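PDB 6RY0: mannan endo-1,6-alpha-mannosidase from Chaetomium thermophilum, which probably cleaves alpha-1,6-mannosidic linkages as a glycoside hydrolase family 76 enzyme and is linked to the transfer of GPI-anchored glycoproteins into the fungal cell wall. Local coordinates for residues A[384-388]-A[389-393]; A[362-365]-A[366-370]; A[377-380]-A[381-385]. All coordinates share one frame; numbering follows the deposited sequence.

Interaction 1: A[384-388]-A[389-393]; sequences DHTSG and AGEAM. With CA (calcium ion), chain C.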
loop_
_atom_site.group_PDB
_atom_site.type_symbol
_atom_site.label_atom_id
_atom_site.label_comp_id
_atom_site.label_asym_id
_atom_site.label_seq_id
_atom_site.Cartn_x
_atom_site.Cartn_y
_atom_site.Cartn_z
ATOM N N ASP A 384 -13.039 9.180 -15.144
ATOM C CA ASP A 384 -13.209 8.204 -14.078
ATOM C C ASP A 384 -13.810 8.824 -12.822
ATOM O O ASP A 384 -13.776 8.239 -11.752
ATOM C CB ASP A 384 -11.908 7.468 -13.818
ATOM C CG ASP A 384 -11.503 6.605 -14.997
ATOM O OD1 ASP A 384 -12.346 5.862 -15.527
ATOM O OD2 ASP A 384 -10.330 6.680 -15.422
ATOM N N HIS A 385 -14.409 10.005 -12.976
ATOM C CA HIS A 385 -15.300 10.577 -11.968
ATOM C C HIS A 385 -14.609 10.964 -10.677
ATOM O O HIS A 385 -15.241 10.956 -9.618
ATOM C CB HIS A 385 -16.477 9.630 -11.670
ATOM C CG HIS A 385 -17.071 9.046 -12.893
ATOM N ND1 HIS A 385 -17.870 9.784 -13.736
ATOM C CD2 HIS A 385 -16.911 7.839 -13.481
ATOM C CE1 HIS A 385 -18.221 9.041 -14.773
ATOM N NE2 HIS A 385 -17.651 7.855 -14.643
ATOM N N THR A 386 -13.344 11.363 -10.757
ATOM C CA THR A 386 -12.659 11.949 -9.620
ATOM C C THR A 386 -11.880 13.164 -10.070
ATOM O O THR A 386 -11.651 13.381 -11.267
ATOM C CB THR A 386 -11.686 10.980 -8.876
ATOM O OG1 THR A 386 -10.397 11.016 -9.486
ATOM C CG2 THR A 386 -12.212 9.581 -8.772
ATOM N N SER A 387 -11.399 13.917 -9.084
ATOM C CA SER A 387 -10.553 15.059 -9.336
ATOM C C SER A 387 -9.148 14.708 -9.788
ATOM O O SER A 387 -8.454 15.586 -10.273
ATOM C CB SER A 387 -10.493 15.959 -8.119
ATOM O OG SER A 387 -9.940 15.223 -7.037
ATOM N N GLY A 388 -8.733 13.440 -9.618
ATOM C CA GLY A 388 -7.445 12.986 -10.103
ATOM C C GLY A 388 -6.352 12.781 -9.070
ATOM O O GLY A 388 -5.182 12.674 -9.444
ATOM N N ALA A 389 -6.706 12.694 -7.788
ATOM C CA ALA A 389 -5.673 12.538 -6.766
ATOM C C ALA A 389 -4.961 11.204 -6.850
ATOM O O ALA A 389 -3.757 11.143 -6.582
ATOM C CB ALA A 389 -6.288 12.698 -5.372
ATOM N N GLY A 390 -5.655 10.134 -7.206
ATOM C CA GLY A 390 -4.986 8.847 -7.268
ATOM C C GLY A 390 -3.987 8.765 -8.394
ATOM O O GLY A 390 -2.902 8.186 -8.232
ATOM N N GLU A 391 -4.332 9.363 -9.535
ATOM C CA GLU A 391 -3.421 9.433 -10.662
ATOM C C GLU A 391 -2.166 10.212 -10.287
ATOM O O GLU A 391 -1.041 9.819 -10.604
ATOM C CB GLU A 391 -4.120 10.098 -11.864
ATOM C CG GLU A 391 -5.313 9.325 -12.436
ATOM C CD GLU A 391 -6.654 9.629 -11.816
ATOM O OE1 GLU A 391 -6.737 9.956 -10.606
ATOM O OE2 GLU A 391 -7.646 9.483 -12.567
ATOM N N ALA A 392 -2.362 11.343 -9.615
ATOM C CA ALA A 392 -1.248 12.163 -9.158
ATOM C C ALA A 392 -0.376 11.399 -8.177
ATOM O O ALA A 392 0.857 11.464 -8.221
ATOM C CB ALA A 392 -1.779 13.444 -8.551
ATOM N N MET A 393 -1.012 10.660 -7.268
ATOM C CA MET A 393 -0.277 9.874 -6.276
ATOM C C MET A 393 0.555 8.785 -6.966
ATOM O O MET A 393 1.703 8.526 -6.589
ATOM C CB MET A 393 -1.272 9.243 -5.297
ATOM C CG MET A 393 -0.610 8.669 -4.030
ATOM S SD MET A 393 -1.699 7.701 -2.965
ATOM C CE MET A 393 -3.036 8.851 -2.736
HETATM CA CA CA C . -16.774 11.803 -7.893
HETATM O O HOH W 1 -8.668 8.821 -15.016
HETATM O O HOH W 2 -8.252 9.675 -8.414
HETATM O O HOH W 3 -10.263 9.940 -11.877
HETATM O O HOH W 4 -17.491 10.871 -5.824
HETATM O O HOH W 5 -17.424 13.702 -6.443
HETATM O O HOH W 6 -16.477 13.755 -8.987
HETATM O O HOH W 7 -16.698 9.749 -7.585
#

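Interaction 2: A[362-365]-A[366-370]; sequences GPPT and GRRCG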
loop_
_atom_site.group_PDB
_atom_site.type_symbol
_atom_site.label_atom_id
_atom_site.label_comp_id
_atom_site.label_asym_id
_atom_site.label_seq_id
_atom_site.Cartn_x
_atom_site.Cartn_y
_atom_site.Cartn_z
ATOM N N GLY A 362 -1.526 17.348 -19.201
ATOM C CA GLY A 362 -2.877 17.852 -19.324
ATOM C C GLY A 362 -3.062 19.295 -18.953
ATOM O O GLY A 362 -2.324 19.858 -18.134
ATOM N N PRO A 363 -4.098 19.911 -19.519
ATOM C CA PRO A 363 -4.504 21.234 -19.071
ATOM C C PRO A 363 -5.107 21.114 -17.678
ATOM O O PRO A 363 -5.511 20.027 -17.282
ATOM C CB PRO A 363 -5.561 21.627 -20.097
ATOM C CG PRO A 363 -6.179 20.360 -20.503
ATOM C CD PRO A 363 -5.060 19.321 -20.465
ATOM N N PRO A 364 -5.174 22.205 -16.925
ATOM C CA PRO A 364 -4.849 23.572 -17.319
ATOM C C PRO A 364 -3.396 23.947 -17.106
ATOM O O PRO A 364 -3.024 25.062 -17.384
ATOM C CB PRO A 364 -5.732 24.407 -16.384
ATOM C CG PRO A 364 -5.864 23.551 -15.133
ATOM C CD PRO A 364 -5.845 22.128 -15.608
ATOM N N THR A 365 -2.602 23.040 -16.558
ATOM C CA THR A 365 -1.256 23.373 -16.105
ATOM C C THR A 365 -0.181 23.012 -17.130
ATOM O O THR A 365 0.952 23.457 -16.991
ATOM C CB THR A 365 -0.940 22.621 -14.833
ATOM O OG1 THR A 365 -1.060 21.231 -15.157
ATOM C CG2 THR A 365 -1.899 23.002 -13.690
ATOM N N GLY A 366 -0.527 22.164 -18.094
ATOM C CA GLY A 366 0.446 21.573 -19.008
ATOM C C GLY A 366 1.209 20.395 -18.409
ATOM O O GLY A 366 2.074 19.839 -19.070
ATOM N N ARG A 367 0.869 20.000 -17.183
ATOM C CA ARG A 367 1.571 18.908 -16.514
ATOM C C ARG A 367 0.608 18.031 -15.735
ATOM O O ARG A 367 1.052 17.176 -14.966
ATOM C CB ARG A 367 2.670 19.450 -15.602
ATOM C CG ARG A 367 2.151 20.207 -14.397
ATOM C CD ARG A 367 3.265 20.948 -13.671
ATOM N NE ARG A 367 2.806 21.398 -12.388
ATOM C CZ ARG A 367 3.358 22.355 -11.651
ATOM N NH1 ARG A 367 4.347 23.097 -12.111
ATOM N NH2 ARG A 367 2.904 22.563 -10.420
ATOM N N ARG A 368 -0.695 18.188 -15.932
ATOM C CA ARG A 368 -1.647 17.394 -15.165
ATOM C C ARG A 368 -1.517 15.929 -15.575
ATOM O O ARG A 368 -1.386 15.610 -16.755
ATOM C CB ARG A 368 -3.069 17.914 -15.374
ATOM C CG ARG A 368 -4.161 17.242 -14.533
ATOM C CD ARG A 368 -5.561 17.845 -14.815
ATOM N NE ARG A 368 -6.543 17.211 -13.960
ATOM C CZ ARG A 368 -7.844 17.080 -14.134
ATOM N NH1 ARG A 368 -8.468 17.420 -15.249
ATOM N NH2 ARG A 368 -8.503 16.437 -13.156
ATOM N N CYS A 369 -1.606 15.037 -14.588
ATOM C CA CYS A 369 -1.410 13.607 -14.803
ATOM C C CYS A 369 -2.728 12.849 -14.883
ATOM O O CYS A 369 -3.596 12.971 -14.029
ATOM C CB CYS A 369 -0.580 13.013 -13.667
ATOM S SG CYS A 369 1.149 13.566 -13.580
ATOM N N GLY A 370 -2.795 11.987 -15.895
ATOM C CA GLY A 370 -3.846 10.993 -15.988
ATOM C C GLY A 370 -3.336 9.608 -15.625
ATOM O O GLY A 370 -2.263 9.436 -15.041
HETATM O O HOH W 8 -7.649 18.560 -17.391
#

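Interaction 3: A[377-380]-A[381-385]; sequences KFVD and PSVDH. With CA (calcium ion), chain C.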
loop_
_atom_site.group_PDB
_atom_site.type_symbol
_atom_site.label_atom_id
_atom_site.label_comp_id
_atom_site.label_asym_id
_atom_site.label_seq_id
_atom_site.Cartn_x
_atom_site.Cartn_y
_atom_site.Cartn_z
ATOM N N LYS A 377 -1.325 8.790 -23.959
ATOM C CA LYS A 377 -2.056 10.052 -24.089
ATOM C C LYS A 377 -2.667 10.432 -22.754
ATOM O O LYS A 377 -3.128 9.578 -22.010
ATOM C CB LYS A 377 -3.179 9.911 -25.127
ATOM C CG LYS A 377 -2.700 9.409 -26.468
ATOM C CD LYS A 377 -3.824 9.231 -27.471
ATOM C CE LYS A 377 -3.331 8.663 -28.800
ATOM N NZ LYS A 377 -4.410 8.582 -29.813
ATOM N N PHE A 378 -2.704 11.732 -22.500
ATOM C CA PHE A 378 -3.419 12.270 -21.361
ATOM C C PHE A 378 -4.906 12.063 -21.539
ATOM O O PHE A 378 -5.469 12.408 -22.574
ATOM C CB PHE A 378 -3.121 13.762 -21.192
ATOM C CG PHE A 378 -3.956 14.403 -20.117
ATOM C CD1 PHE A 378 -3.614 14.234 -18.772
ATOM C CD2 PHE A 378 -5.098 15.126 -20.420
ATOM C CE1 PHE A 378 -4.391 14.760 -17.780
ATOM C CE2 PHE A 378 -5.848 15.680 -19.432
ATOM C CZ PHE A 378 -5.504 15.491 -18.098
ATOM N N VAL A 379 -5.543 11.547 -20.501
ATOM C CA VAL A 379 -6.980 11.394 -20.391
ATOM C C VAL A 379 -7.375 12.149 -19.124
ATOM O O VAL A 379 -6.810 11.937 -18.059
ATOM C CB VAL A 379 -7.376 9.905 -20.254
ATOM C CG1 VAL A 379 -8.841 9.768 -20.025
ATOM C CG2 VAL A 379 -6.927 9.106 -21.477
ATOM N N ASP A 380 -8.369 13.021 -19.244
ATOM C CA ASP A 380 -8.810 13.779 -18.093
ATOM C C ASP A 380 -9.357 12.852 -17.013
ATOM O O ASP A 380 -10.223 12.029 -17.288
ATOM C CB ASP A 380 -9.908 14.751 -18.536
ATOM C CG ASP A 380 -10.145 15.831 -17.537
ATOM O OD1 ASP A 380 -10.438 15.530 -16.384
ATOM O OD2 ASP A 380 -9.934 17.004 -17.859
ATOM N N PRO A 381 -8.875 12.989 -15.764
ATOM C CA PRO A 381 -9.434 12.197 -14.665
ATOM C C PRO A 381 -10.937 12.285 -14.504
ATOM O O PRO A 381 -11.519 11.377 -13.913
ATOM C CB PRO A 381 -8.683 12.720 -13.432
ATOM C CG PRO A 381 -7.344 13.111 -14.007
ATOM C CD PRO A 381 -7.650 13.704 -15.354
ATOM N N SER A 382 -11.583 13.287 -15.065
ATOM C CA SER A 382 -13.029 13.364 -14.963
ATOM C C SER A 382 -13.696 12.152 -15.651
ATOM O O SER A 382 -14.825 11.812 -15.273
ATOM C CB SER A 382 -13.509 14.665 -15.600
ATOM O OG SER A 382 -13.303 14.644 -17.010
ATOM N N VAL A 383 -13.011 11.472 -16.572
ATOM C CA VAL A 383 -13.616 10.318 -17.208
ATOM C C VAL A 383 -13.856 9.213 -16.201
ATOM O O VAL A 383 -14.767 8.385 -16.389
ATOM C CB VAL A 383 -12.801 9.767 -18.428
ATOM C CG1 VAL A 383 -12.602 10.870 -19.442
ATOM C CG2 VAL A 383 -11.514 9.042 -18.019
ATOM N N ASP A 384 -13.039 9.180 -15.144
ATOM C CA ASP A 384 -13.209 8.204 -14.078
ATOM C C ASP A 384 -13.810 8.824 -12.822
ATOM O O ASP A 384 -13.776 8.239 -11.752
ATOM C CB ASP A 384 -11.908 7.468 -13.818
ATOM C CG ASP A 384 -11.503 6.605 -14.997
ATOM O OD1 ASP A 384 -12.346 5.862 -15.527
ATOM O OD2 ASP A 384 -10.330 6.680 -15.422
ATOM N N HIS A 385 -14.409 10.005 -12.976
ATOM C CA HIS A 385 -15.300 10.577 -11.968
ATOM C C HIS A 385 -14.609 10.964 -10.677
ATOM O O HIS A 385 -15.241 10.956 -9.618
ATOM C CB HIS A 385 -16.477 9.630 -11.670
ATOM C CG HIS A 385 -17.071 9.046 -12.893
ATOM N ND1 HIS A 385 -17.870 9.784 -13.736
ATOM C CD2 HIS A 385 -16.911 7.839 -13.481
ATOM C CE1 HIS A 385 -18.221 9.041 -14.773
ATOM N NE2 HIS A 385 -17.651 7.855 -14.643
HETATM CA CA CA C . -16.774 11.803 -7.893
HETATM O O HOH W 4 -17.491 10.871 -5.824
HETATM O O HOH W 5 -17.424 13.702 -6.443
HETATM O O HOH W 6 -16.477 13.755 -8.987
HETATM O O HOH W 7 -16.698 9.749 -7.585
#

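Interaction 1: A[384-388]-A[389-393]
The N-terminal turn of helix 389-401 starts at Gly388, its N-cap residue, whose O accepts from Ala392 N at 3.1 Å and a nearly straight 164°. Over this turn Glu391 doubles back: its chain bends at the second torsion (89°), which carries OE1 to 3.2 Å from Gly388 CA. Gly388 has a positive phi (105°), a conformation well suited to glycine.

Just upstream, Thr386 OG1 accepts from Gly388 N at 2.9 Å, an ST turn. Thr386 OG1 and Glu391 OE1 stay 4.0 Å apart, and water joins the two residues instead. One water donates to both of these oxygens and accepts from Gly390 N, at 2.9 Å from that nitrogen, so it satisfies an N-H of the first helical turn. A second takes the Thr386 hydroxyl proton and donates to Glu391 OE2.

The same loop reaches the calcium ion through His385 O, at 2.5 Å, with Asp73 OD1 as the other protein ligand. Asp73 OD2 in turn accepts from Ser387 N, while Ser387 OG is hydrogen-bonded to Tyr74 OH. A third water donates to Asp384 OD2 and Glu391 OE2, which lie 4.8 Å apart.

Interaction 2: A[362-365]-A[366-370]
Gly362 pairs with Arg368 across the mouth of the turn. Its N donates to Arg368 O at 3.0 Å, in the carbonyl plane and on a lone pair of that oxygen. In return Gly362 O accepts from Arg368 N at 3.2 Å, the donor tilted 20° from the carbonyl plane. A weak, bent bond from Gly366 N, 125° at the hydrogen, ends on the same Gly362 O, so one carbonyl draws together two points of the returning chain.

At Pro363 the carbonyl oxygen faces the arm of Arg368. That arm is extended from CG to NE, with its CD 3.3 Å from Pro363 O. Water 8 then completes the link: it donates to Pro363 O and, in the plane of the guanidinium at its edge, accepts from Arg368 NH1, 2.6 Å from that nitrogen. The guanidinium also forms a salt bridge from NH1 to Asp380 OD1 and a hydrogen bond from NH2 to Ser387 O.

The single antiparallel bridge, a hydrogen-bonded pair, carries a classic beta bulge, since Arg367 and Arg368 both face Gly362. Cys369 follows directly and is tied by a disulfide to Cys360, so a covalent link lies close to the bridge.

The chain reverses through Pro364, entered by a cis peptide bond, and reaches Thr365. With OG1 between the backbone N and the carbonyl carbon (chi1 59°), the Thr365 hydroxyl is near the following peptide, and OG1 accepts from Arg367 N at 3.1 Å. Arg367 CG lies alongside the same OG1, 3.5 Å away. Beyond CG the Arg367 chain runs out extended to helix 33-48, where NH2 forms a salt bridge with Asp46, while NH1 is hydrogen-bonded to Tyr27 OH.

Interaction 3: A[377-380]-A[381-385]
The Phe378 ring meets Pro381 obliquely: its CZ lies 3.9 Å from Pro381 CD, and the two side chains cross at about a right angle. Pro363 and Arg368 also touch this aromatic side chain. Further along, the His385 ring has Val383 O on one face, 3.4 Å above its plane and displaced toward the rim.

The Asp380 carboxylate is the third flat group. Its OD1 uses the anti lone pair, away from OD2, to accept from Ser382 N at 2.8 Å and 168°. This side-chain oxygen bonded to the N-H two residues on is an Asx turn, and it leads into the 3-10 segment 381-383. The same OD1, already engaged by the Arg368 guanidinium, is probably favoured in its ionised form. Asp380 O accepts from Val383 N at 2.9 Å, the donor 37° out of the carbonyl plane.

With CG1 anti to the carbonyl carbon (chi1 -56°), Val383 CG2 falls between the backbone N and that carbon and presses tightly on Val379 CG1 at 3.4 Å. Two further i to i+3 backbone bonds, Asp384 N to Pro381 O at 2.9 Å and His385 N to Ser382 O at 3.0 Å, lead to His385, whose O binds the calcium ion together with Asp73 OD1.

All three contacts lie on the loop after helix 342-358, and interaction 1 runs on into the first turn of helix 389-401. Interaction 1 is the buried one, its centre about 16 Å from the centre of the chain, and relies on ordered water and a helix start; the centres of interactions 2 and 3 are about 25 and 23 Å away, at the surface. Interaction 2 is mostly backbone pairing, whereas interaction 3 adds apolar packing to its turn. Interactions 1 and 3 share Asp384 and His385, the second of which brings the calcium ion into both, while Pro381 CB packs 3.6 Å from Gly388 CA. Arg368 of interaction 2 ties its guanidinium to both of the others.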